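Local coordinates for dephospho-CoA kinase (Legionella pneumophila subsp. pneumophila, PDB 4TTR), which probably phosphorylates the 3'-hydroxyl group of dephospho-coenzyme A at the expense of ATP, the last step of coenzyme A biosynthesis, at residues T22-S30 with E149-K157; F36-D47 with L114-E125. All coordinates share one frame; numbering follows the deposited sequence.

In the fold
Both contacts draw on one parallel sheet of strand order 42-45, 122-125, 18-23, 140-145, 185-188, the core of a P-loop NTPase fold, and their centres lie about 23 Å apart. Interaction 1 ties the loop between strand 18-23 and helix 29-38 to helix 148-159. Interaction 2 pairs the edge strand 42-45 with 122-125, the neighbour of strand 18-23, and takes in the end of helix 29-38. Both segments of interaction 2 fall between the two segments of interaction 1 in sequence. The two meet where K29 CE, from the predicted ATP-binding site, packs 3.4 Å from OE1 of E125, the side chain at the C-terminal end of strand 122-125.

Interaction 1: residues T22-S30 with E149-K157; sequences TGNIASGKS and ESQLDRIVK. With BU2 (1,3-butanediol), chain B.
Two side chains of helix 148-159, Q151 and R154, hold successive carbonyls of the loop between strand 18-23 and helix 29-38 by hydrogen bonds. Q151 gives NE2 to I25 O at 2.7 Å, almost straight (173°); the oxygen lies in the amide plane of Q151, and the nitrogen comes in the carbonyl plane, on a lone pair. R154 takes A26 O side-on with two nitrogens, NE at 2.9 Å and NH2 at 2.8 Å. Both reach the oxygen from the same face of its carbonyl plane, NE well above that plane, and both bonds are bent. Bends at chi2 (118°) and chi3 (57°) fold the arginine back over the loop, with G28 N over one guanidinium face.

Apolar contacts fill in beside the polar ones. A26 CB rests on the aliphatic root of R154, 3.7 Å from R154 CB, while I25 CG2 meets I155 CD1 at 3.9 Å.

Within the loop, N24 to S27 form a type II turn, and S27 OG adds a weak bond to N24 O. G28 is the N-cap of helix 29-38 in this Walker A (P-loop) segment. The butanediol sits in the same loop, its C1 3.5 Å from G28 CA.

Because neutral amide and charged guanidinium both grip main-chain oxygens, helix 148-159 probably helps to fix the path of the predicted ATP-binding loop through its backbone; the guanidinium probably polarises the A26 carbonyl.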
loop_
_atom_site.group_PDB
_atom_site.type_symbol
_atom_site.label_atom_id
_atom_site.label_comp_id
_atom_site.label_asym_id
_atom_site.label_seq_id
_atom_site.Cartn_x
_atom_site.Cartn_y
_atom_site.Cartn_z
ATOM N N THR A 22 -3.201 -2.532 4.105
ATOM C CA THR A 22 -2.354 -1.391 4.422
ATOM C C THR A 22 -1.250 -1.828 5.368
ATOM O O THR A 22 -1.333 -2.884 5.989
ATOM C CB THR A 22 -3.150 -0.242 5.076
ATOM O OG1 THR A 22 -3.703 -0.679 6.326
ATOM C CG2 THR A 22 -4.265 0.215 4.173
ATOM N N GLY A 23 -0.214 -1.011 5.483
ATOM C CA GLY A 23 0.858 -1.308 6.407
ATOM C C GLY A 23 1.703 -0.091 6.685
ATOM O O GLY A 23 1.863 0.767 5.815
ATOM N N ASN A 24 2.244 -0.005 7.897
ATOM C CA ASN A 24 3.159 1.075 8.206
ATOM C C ASN A 24 4.512 0.757 7.586
ATOM O O ASN A 24 4.639 -0.143 6.758
ATOM C CB ASN A 24 3.262 1.324 9.726
ATOM C CG ASN A 24 3.880 0.162 10.499
ATOM O OD1 ASN A 24 4.362 -0.809 9.930
ATOM N ND2 ASN A 24 3.874 0.278 11.822
ATOM N N ILE A 25 5.529 1.488 8.002
ATOM C CA ILE A 25 6.794 1.483 7.298
ATOM C C ILE A 25 7.577 0.225 7.663
ATOM O O ILE A 25 7.704 -0.119 8.840
ATOM C CB ILE A 25 7.581 2.771 7.620
ATOM C CG1 ILE A 25 6.820 3.981 7.066
ATOM C CG2 ILE A 25 8.971 2.743 7.011
ATOM C CD1 ILE A 25 5.580 4.421 7.880
ATOM N N ALA A 26 8.068 -0.469 6.638
ATOM C CA ALA A 26 8.811 -1.712 6.823
ATOM C C ALA A 26 7.997 -2.721 7.631
ATOM O O ALA A 26 8.531 -3.419 8.489
ATOM C CB ALA A 26 10.137 -1.434 7.506
ATOM N N SER A 27 6.701 -2.782 7.347
ATOM C CA SER A 27 5.774 -3.629 8.094
ATOM C C SER A 27 5.852 -5.096 7.699
ATOM O O SER A 27 5.552 -5.969 8.505
ATOM C CB SER A 27 4.342 -3.143 7.884
ATOM O OG SER A 27 3.982 -3.222 6.518
ATOM N N GLY A 28 6.237 -5.360 6.454
ATOM C CA GLY A 28 6.230 -6.712 5.930
ATOM C C GLY A 28 5.034 -6.941 5.023
ATOM O O GLY A 28 4.684 -8.086 4.738
ATOM N N LYS A 29 4.401 -5.864 4.561
ATOM C CA LYS A 29 3.072 -5.993 3.968
ATOM C C LYS A 29 3.096 -6.615 2.574
ATOM O O LYS A 29 2.145 -7.293 2.189
ATOM C CB LYS A 29 2.357 -4.634 3.933
ATOM C CG LYS A 29 2.585 -3.765 2.711
ATOM C CD LYS A 29 1.487 -2.718 2.618
ATOM C CE LYS A 29 1.628 -1.855 1.379
ATOM N NZ LYS A 29 2.027 -0.467 1.722
ATOM N N SER A 30 4.156 -6.384 1.806
ATOM C CA SER A 30 4.264 -6.990 0.485
ATOM C C SER A 30 4.452 -8.499 0.624
ATOM O O SER A 30 4.052 -9.264 -0.247
ATOM C CB SER A 30 5.418 -6.375 -0.311
ATOM O OG SER A 30 6.655 -6.968 0.038
ATOM N N GLU A 149 11.830 -1.865 16.672
ATOM C CA GLU A 149 13.104 -2.555 16.486
ATOM C C GLU A 149 13.166 -3.245 15.119
ATOM O O GLU A 149 14.139 -3.089 14.379
ATOM C CB GLU A 149 13.320 -3.579 17.605
ATOM N N SER A 150 12.118 -3.991 14.785
ATOM C CA SER A 150 12.047 -4.701 13.508
ATOM C C SER A 150 12.103 -3.750 12.317
ATOM O O SER A 150 12.730 -4.051 11.300
ATOM C CB SER A 150 10.762 -5.532 13.427
ATOM O OG SER A 150 10.682 -6.475 14.487
ATOM N N GLN A 151 11.415 -2.619 12.435
ATOM C CA GLN A 151 11.402 -1.613 11.375
ATOM C C GLN A 151 12.794 -1.045 11.129
ATOM O O GLN A 151 13.178 -0.795 9.989
ATOM C CB GLN A 151 10.453 -0.467 11.726
ATOM C CG GLN A 151 8.988 -0.837 11.836
ATOM C CD GLN A 151 8.144 0.348 12.251
ATOM O OE1 GLN A 151 8.138 0.740 13.418
ATOM N NE2 GLN A 151 7.441 0.942 11.294
ATOM N N LEU A 152 13.542 -0.823 12.203
ATOM C CA LEU A 152 14.868 -0.238 12.073
ATOM C C LEU A 152 15.795 -1.206 11.355
ATOM O O LEU A 152 16.531 -0.813 10.450
ATOM C CB LEU A 152 15.442 0.139 13.441
ATOM C CG LEU A 152 14.805 1.359 14.112
ATOM C CD1 LEU A 152 15.421 1.593 15.481
ATOM C CD2 LEU A 152 14.943 2.613 13.254
ATOM N N ASP A 153 15.744 -2.473 11.754
ATOM C CA ASP A 153 16.552 -3.504 11.116
ATOM C C ASP A 153 16.251 -3.556 9.627
ATOM O O ASP A 153 17.159 -3.614 8.798
ATOM C CB ASP A 153 16.289 -4.867 11.757
ATOM C CG ASP A 153 16.696 -4.913 13.218
ATOM O OD1 ASP A 153 17.648 -4.197 13.596
ATOM O OD2 ASP A 153 16.061 -5.665 13.988
ATOM N N ARG A 154 14.967 -3.514 9.297
ATOM C CA ARG A 154 14.527 -3.579 7.913
ATOM C C ARG A 154 14.990 -2.347 7.138
ATOM O O ARG A 154 15.393 -2.449 5.979
ATOM C CB ARG A 154 13.005 -3.703 7.855
ATOM C CG ARG A 154 12.468 -4.480 6.663
ATOM C CD ARG A 154 11.720 -5.727 7.113
ATOM N NE ARG A 154 10.628 -5.411 8.032
ATOM C CZ ARG A 154 9.950 -6.318 8.731
ATOM N NH1 ARG A 154 10.270 -7.604 8.646
ATOM N NH2 ARG A 154 8.978 -5.936 9.548
ATOM N N ILE A 155 14.936 -1.187 7.787
ATOM C CA ILE A 155 15.294 0.076 7.145
ATOM C C ILE A 155 16.805 0.226 6.985
ATOM O O ILE A 155 17.275 0.782 5.995
ATOM C CB ILE A 155 14.733 1.278 7.940
ATOM C CG1 ILE A 155 13.256 1.469 7.605
ATOM C CG2 ILE A 155 15.486 2.574 7.611
ATOM C CD1 ILE A 155 12.517 2.366 8.570
ATOM N N VAL A 156 17.568 -0.252 7.959
ATOM C CA VAL A 156 19.019 -0.155 7.879
ATOM C C VAL A 156 19.550 -1.094 6.801
ATOM O O VAL A 156 20.488 -0.751 6.083
ATOM C CB VAL A 156 19.687 -0.471 9.234
ATOM C CG1 VAL A 156 21.193 -0.662 9.076
ATOM C CG2 VAL A 156 19.404 0.645 10.228
ATOM N N LYS A 157 18.952 -2.277 6.685
ATOM C CA LYS A 157 19.388 -3.245 5.684
ATOM C C LYS A 157 18.968 -2.831 4.273
ATOM O O LYS A 157 19.693 -3.082 3.311
ATOM C CB LYS A 157 18.842 -4.637 6.002
ATOM C CG LYS A 157 19.512 -5.313 7.191
ATOM C CD LYS A 157 19.318 -6.822 7.156
ATOM C CE LYS A 157 19.720 -7.472 8.472
ATOM N NZ LYS A 157 19.486 -8.943 8.462
HETATM C C1 BU2 B . 7.786 -6.069 2.879
HETATM O O1 BU2 B . 9.133 -6.419 3.115
HETATM C C2 BU2 B . 7.704 -4.765 2.112
HETATM C C3 BU2 B . 6.826 -3.799 2.879
HETATM O O3 BU2 B . 7.581 -3.230 3.924
HETATM C C4 BU2 B . 6.334 -2.715 1.947
#

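Interaction 2: residues F36-D47 with L114-E125; sequences FSELGINVIYAD and LIVCTSPYCLIE
I41 lies across one face of the Y121 ring in a CH-pi contact, its CD1 3.8 Å from the ring centroid and offset toward the rim. The phenol oxygen of Y121, hydrogen-bonded to H204 of helix 192-213, meets the edge of the F36 ring, 3.4 Å from F36 CE1. F36 crosses L123 at about a right angle, F36 CD2 touching L123 CD2.

N42 turns its amide onto the bend before strand 122-125: OD1 accepts T118 N at 3.1 Å from above the carbonyl plane. S119 OG, set between its backbone N and carbonyl carbon (chi1 56°), accepts from N42 N and donates to Y121 O.

From here strands 42-45 and 122-125 run parallel, the edge pair of the P-loop NTPase sheet, bonded L123 N to N42 O, I44 N to L123 O and E125 N to I44 O. V43 and L123 point the same way, side by side, whereas I44 sends CD1 to C122 SG (3.5 Å) and L114.

The E125 carboxylate stands nearly perpendicular to the Y45 ring (89°), with OE2 at its edge, 3.2 Å from Y45 CD1; this buried oxygen has no polar partner. A water accepts from D47 N and donates weakly to E125 O and OE1.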
loop_
_atom_site.group_PDB
_atom_site.type_symbol
_atom_site.label_atom_id
_atom_site.label_comp_id
_atom_site.label_asym_id
_atom_site.label_seq_id
_atom_site.Cartn_x
_atom_site.Cartn_y
_atom_site.Cartn_z
ATOM N N PHE A 36 -1.073 -14.127 0.806
ATOM C CA PHE A 36 -2.463 -14.156 0.351
ATOM C C PHE A 36 -2.534 -14.632 -1.093
ATOM O O PHE A 36 -3.418 -15.412 -1.465
ATOM C CB PHE A 36 -3.117 -12.778 0.485
ATOM C CG PHE A 36 -3.663 -12.504 1.853
ATOM C CD1 PHE A 36 -4.816 -13.136 2.287
ATOM C CD2 PHE A 36 -3.017 -11.633 2.716
ATOM C CE1 PHE A 36 -5.318 -12.901 3.553
ATOM C CE2 PHE A 36 -3.518 -11.392 3.981
ATOM C CZ PHE A 36 -4.669 -12.025 4.400
ATOM N N SER A 37 -1.586 -14.169 -1.898
ATOM C CA SER A 37 -1.515 -14.551 -3.302
ATOM C C SER A 37 -1.356 -16.061 -3.426
ATOM O O SER A 37 -2.002 -16.708 -4.250
ATOM C CB SER A 37 -0.343 -13.837 -3.985
ATOM O OG SER A 37 -0.552 -13.731 -5.380
ATOM N N GLU A 38 -0.491 -16.613 -2.585
ATOM C CA GLU A 38 -0.163 -18.026 -2.646
ATOM C C GLU A 38 -1.293 -18.904 -2.110
ATOM O O GLU A 38 -1.272 -20.119 -2.288
ATOM C CB GLU A 38 1.133 -18.285 -1.880
ATOM C CG GLU A 38 2.352 -17.677 -2.561
ATOM C CD GLU A 38 3.590 -17.681 -1.683
ATOM O OE1 GLU A 38 3.525 -18.204 -0.552
ATOM O OE2 GLU A 38 4.634 -17.165 -2.128
ATOM N N LEU A 39 -2.278 -18.284 -1.463
ATOM C CA LEU A 39 -3.483 -18.994 -1.030
ATOM C C LEU A 39 -4.576 -18.910 -2.092
ATOM O O LEU A 39 -5.720 -19.288 -1.847
ATOM C CB LEU A 39 -3.992 -18.428 0.295
ATOM C CG LEU A 39 -3.145 -18.779 1.520
ATOM C CD1 LEU A 39 -3.496 -17.882 2.697
ATOM C CD2 LEU A 39 -3.319 -20.248 1.893
ATOM N N GLY A 40 -4.217 -18.399 -3.267
ATOM C CA GLY A 40 -5.125 -18.350 -4.394
ATOM C C GLY A 40 -6.003 -17.117 -4.414
ATOM O O GLY A 40 -6.994 -17.072 -5.143
ATOM N N ILE A 41 -5.651 -16.115 -3.615
ATOM C CA ILE A 41 -6.421 -14.877 -3.571
ATOM C C ILE A 41 -5.890 -13.877 -4.592
ATOM O O ILE A 41 -4.682 -13.670 -4.705
ATOM C CB ILE A 41 -6.392 -14.237 -2.168
ATOM C CG1 ILE A 41 -6.957 -15.208 -1.127
ATOM C CG2 ILE A 41 -7.179 -12.927 -2.152
ATOM C CD1 ILE A 41 -8.381 -15.698 -1.416
ATOM N N ASN A 42 -6.809 -13.263 -5.330
ATOM C CA ASN A 42 -6.470 -12.193 -6.260
ATOM C C ASN A 42 -6.044 -10.945 -5.496
ATOM O O ASN A 42 -6.810 -10.411 -4.695
ATOM C CB ASN A 42 -7.661 -11.865 -7.167
ATOM C CG ASN A 42 -7.916 -12.927 -8.239
ATOM O OD1 ASN A 42 -8.555 -12.641 -9.250
ATOM N ND2 ASN A 42 -7.425 -14.145 -8.025
ATOM N N VAL A 43 -4.822 -10.487 -5.743
ATOM C CA VAL A 43 -4.314 -9.281 -5.104
ATOM C C VAL A 43 -4.167 -8.167 -6.135
ATOM O O VAL A 43 -3.455 -8.318 -7.124
ATOM C CB VAL A 43 -2.961 -9.527 -4.417
ATOM C CG1 VAL A 43 -2.487 -8.266 -3.704
ATOM C CG2 VAL A 43 -3.072 -10.682 -3.435
ATOM N N ILE A 44 -4.857 -7.057 -5.897
ATOM C CA ILE A 44 -4.730 -5.875 -6.737
ATOM C C ILE A 44 -3.759 -4.899 -6.075
ATOM O O ILE A 44 -3.988 -4.452 -4.949
ATOM C CB ILE A 44 -6.095 -5.196 -6.974
ATOM C CG1 ILE A 44 -7.063 -6.179 -7.642
ATOM C CG2 ILE A 44 -5.928 -3.954 -7.843
ATOM C CD1 ILE A 44 -8.496 -5.693 -7.720
ATOM N N TYR A 45 -2.672 -4.589 -6.776
ATOM C CA TYR A 45 -1.639 -3.695 -6.258
ATOM C C TYR A 45 -1.802 -2.281 -6.797
ATOM O O TYR A 45 -1.423 -1.998 -7.932
ATOM C CB TYR A 45 -0.250 -4.220 -6.620
ATOM C CG TYR A 45 0.057 -5.584 -6.054
ATOM C CD1 TYR A 45 0.573 -5.726 -4.770
ATOM C CD2 TYR A 45 -0.164 -6.732 -6.801
ATOM C CE1 TYR A 45 0.856 -6.975 -4.248
ATOM C CE2 TYR A 45 0.117 -7.984 -6.289
ATOM C CZ TYR A 45 0.626 -8.102 -5.013
ATOM O OH TYR A 45 0.902 -9.351 -4.505
ATOM N N ALA A 46 -2.360 -1.393 -5.979
ATOM C CA ALA A 46 -2.591 -0.015 -6.397
ATOM C C ALA A 46 -1.281 0.691 -6.721
ATOM O O ALA A 46 -1.246 1.595 -7.551
ATOM C CB ALA A 46 -3.343 0.748 -5.325
ATOM N N ASP A 47 -0.204 0.275 -6.062
ATOM C CA ASP A 47 1.111 0.863 -6.290
ATOM C C ASP A 47 1.651 0.468 -7.658
ATOM O O ASP A 47 2.267 1.282 -8.349
ATOM C CB ASP A 47 2.085 0.433 -5.190
ATOM C CG ASP A 47 3.463 1.055 -5.348
ATOM O OD1 ASP A 47 3.588 2.078 -6.057
ATOM O OD2 ASP A 47 4.422 0.526 -4.746
ATOM N N LEU A 114 -11.450 -6.220 -10.680
ATOM C CA LEU A 114 -12.519 -6.751 -9.841
ATOM C C LEU A 114 -13.556 -7.502 -10.666
ATOM O O LEU A 114 -14.083 -8.519 -10.221
ATOM C CB LEU A 114 -13.210 -5.631 -9.061
ATOM C CG LEU A 114 -12.460 -5.037 -7.867
ATOM C CD1 LEU A 114 -13.269 -3.894 -7.274
ATOM C CD2 LEU A 114 -12.169 -6.084 -6.804
ATOM N N ILE A 115 -13.854 -6.996 -11.861
ATOM C CA ILE A 115 -14.853 -7.624 -12.722
ATOM C C ILE A 115 -14.425 -9.041 -13.088
ATOM O O ILE A 115 -15.261 -9.925 -13.243
ATOM C CB ILE A 115 -15.094 -6.792 -14.004
ATOM C CG1 ILE A 115 -15.891 -5.534 -13.660
ATOM C CG2 ILE A 115 -15.862 -7.592 -15.051
ATOM C CD1 ILE A 115 -15.860 -4.465 -14.732
ATOM N N VAL A 116 -13.119 -9.252 -13.214
ATOM C CA VAL A 116 -12.590 -10.553 -13.596
ATOM C C VAL A 116 -11.940 -11.275 -12.411
ATOM O O VAL A 116 -11.108 -12.160 -12.597
ATOM C CB VAL A 116 -11.567 -10.416 -14.750
ATOM C CG1 VAL A 116 -12.242 -9.807 -15.981
ATOM C CG2 VAL A 116 -10.368 -9.579 -14.326
ATOM N N CYS A 117 -12.331 -10.903 -11.196
ATOM C CA CYS A 117 -11.812 -11.560 -9.998
ATOM C C CYS A 117 -12.287 -13.010 -9.927
ATOM O O CYS A 117 -13.484 -13.284 -9.991
ATOM C CB CYS A 117 -12.239 -10.803 -8.738
ATOM S SG CYS A 117 -11.677 -11.562 -7.190
ATOM N N THR A 118 -11.337 -13.931 -9.792
ATOM C CA THR A 118 -11.629 -15.362 -9.809
ATOM C C THR A 118 -11.599 -15.993 -8.416
ATOM O O THR A 118 -11.852 -17.188 -8.273
ATOM C CB THR A 118 -10.626 -16.111 -10.705
ATOM O OG1 THR A 118 -9.291 -15.764 -10.319
ATOM C CG2 THR A 118 -10.836 -15.747 -12.176
ATOM N N SER A 119 -11.285 -15.195 -7.399
ATOM C CA SER A 119 -11.174 -15.700 -6.034
ATOM C C SER A 119 -12.414 -15.336 -5.210
ATOM O O SER A 119 -13.176 -14.452 -5.601
ATOM C CB SER A 119 -9.903 -15.157 -5.371
ATOM O OG SER A 119 -9.867 -13.742 -5.392
ATOM N N PRO A 120 -12.628 -16.028 -4.074
ATOM C CA PRO A 120 -13.818 -15.814 -3.237
ATOM C C PRO A 120 -13.882 -14.414 -2.635
ATOM O O PRO A 120 -14.969 -13.895 -2.380
ATOM C CB PRO A 120 -13.673 -16.872 -2.133
ATOM C CG PRO A 120 -12.705 -17.865 -2.663
ATOM C CD PRO A 120 -11.776 -17.106 -3.540
ATOM N N TYR A 121 -12.719 -13.828 -2.380
ATOM C CA TYR A 121 -12.635 -12.427 -1.997
ATOM C C TYR A 121 -11.363 -11.863 -2.611
ATOM O O TYR A 121 -10.509 -12.622 -3.073
ATOM C CB TYR A 121 -12.645 -12.254 -0.475
ATOM C CG TYR A 121 -11.415 -12.796 0.215
ATOM C CD1 TYR A 121 -11.366 -14.114 0.655
ATOM C CD2 TYR A 121 -10.304 -11.993 0.425
ATOM C CE1 TYR A 121 -10.248 -14.615 1.277
ATOM C CE2 TYR A 121 -9.179 -12.487 1.046
ATOM C CZ TYR A 121 -9.155 -13.798 1.469
ATOM O OH TYR A 121 -8.041 -14.301 2.093
ATOM N N CYS A 122 -11.249 -10.539 -2.618
ATOM C CA CYS A 122 -10.133 -9.857 -3.271
ATOM C C CYS A 122 -9.359 -9.009 -2.271
ATOM O O CYS A 122 -9.934 -8.432 -1.353
ATOM C CB CYS A 122 -10.646 -8.981 -4.420
ATOM S SG CYS A 122 -9.360 -8.183 -5.420
ATOM N N LEU A 123 -8.049 -8.951 -2.460
ATOM C CA LEU A 123 -7.179 -8.123 -1.640
ATOM C C LEU A 123 -6.680 -6.938 -2.461
ATOM O O LEU A 123 -6.138 -7.118 -3.546
ATOM C CB LEU A 123 -6.006 -8.947 -1.118
ATOM C CG LEU A 123 -5.232 -8.364 0.059
ATOM C CD1 LEU A 123 -6.043 -8.468 1.341
ATOM C CD2 LEU A 123 -3.911 -9.089 0.199
ATOM N N ILE A 124 -6.886 -5.731 -1.943
ATOM C CA ILE A 124 -6.437 -4.511 -2.603
ATOM C C ILE A 124 -5.378 -3.818 -1.747
ATOM O O ILE A 124 -5.684 -3.270 -0.689
ATOM C CB ILE A 124 -7.606 -3.533 -2.857
ATOM C CG1 ILE A 124 -8.777 -4.252 -3.537
ATOM C CG2 ILE A 124 -7.133 -2.359 -3.704
ATOM C CD1 ILE A 124 -10.021 -3.397 -3.703
ATOM N N GLU A 125 -4.130 -3.860 -2.202
ATOM C CA GLU A 125 -3.045 -3.175 -1.510
ATOM C C GLU A 125 -3.121 -1.677 -1.776
ATOM O O GLU A 125 -3.045 -1.241 -2.924
ATOM C CB GLU A 125 -1.688 -3.721 -1.950
ATOM C CG GLU A 125 -0.524 -3.201 -1.119
ATOM C CD GLU A 125 0.823 -3.671 -1.635
ATOM O OE1 GLU A 125 1.679 -2.811 -1.929
ATOM O OE2 GLU A 125 1.030 -4.899 -1.735
HETATM O O HOH W 1 -0.174 -1.335 -3.501
#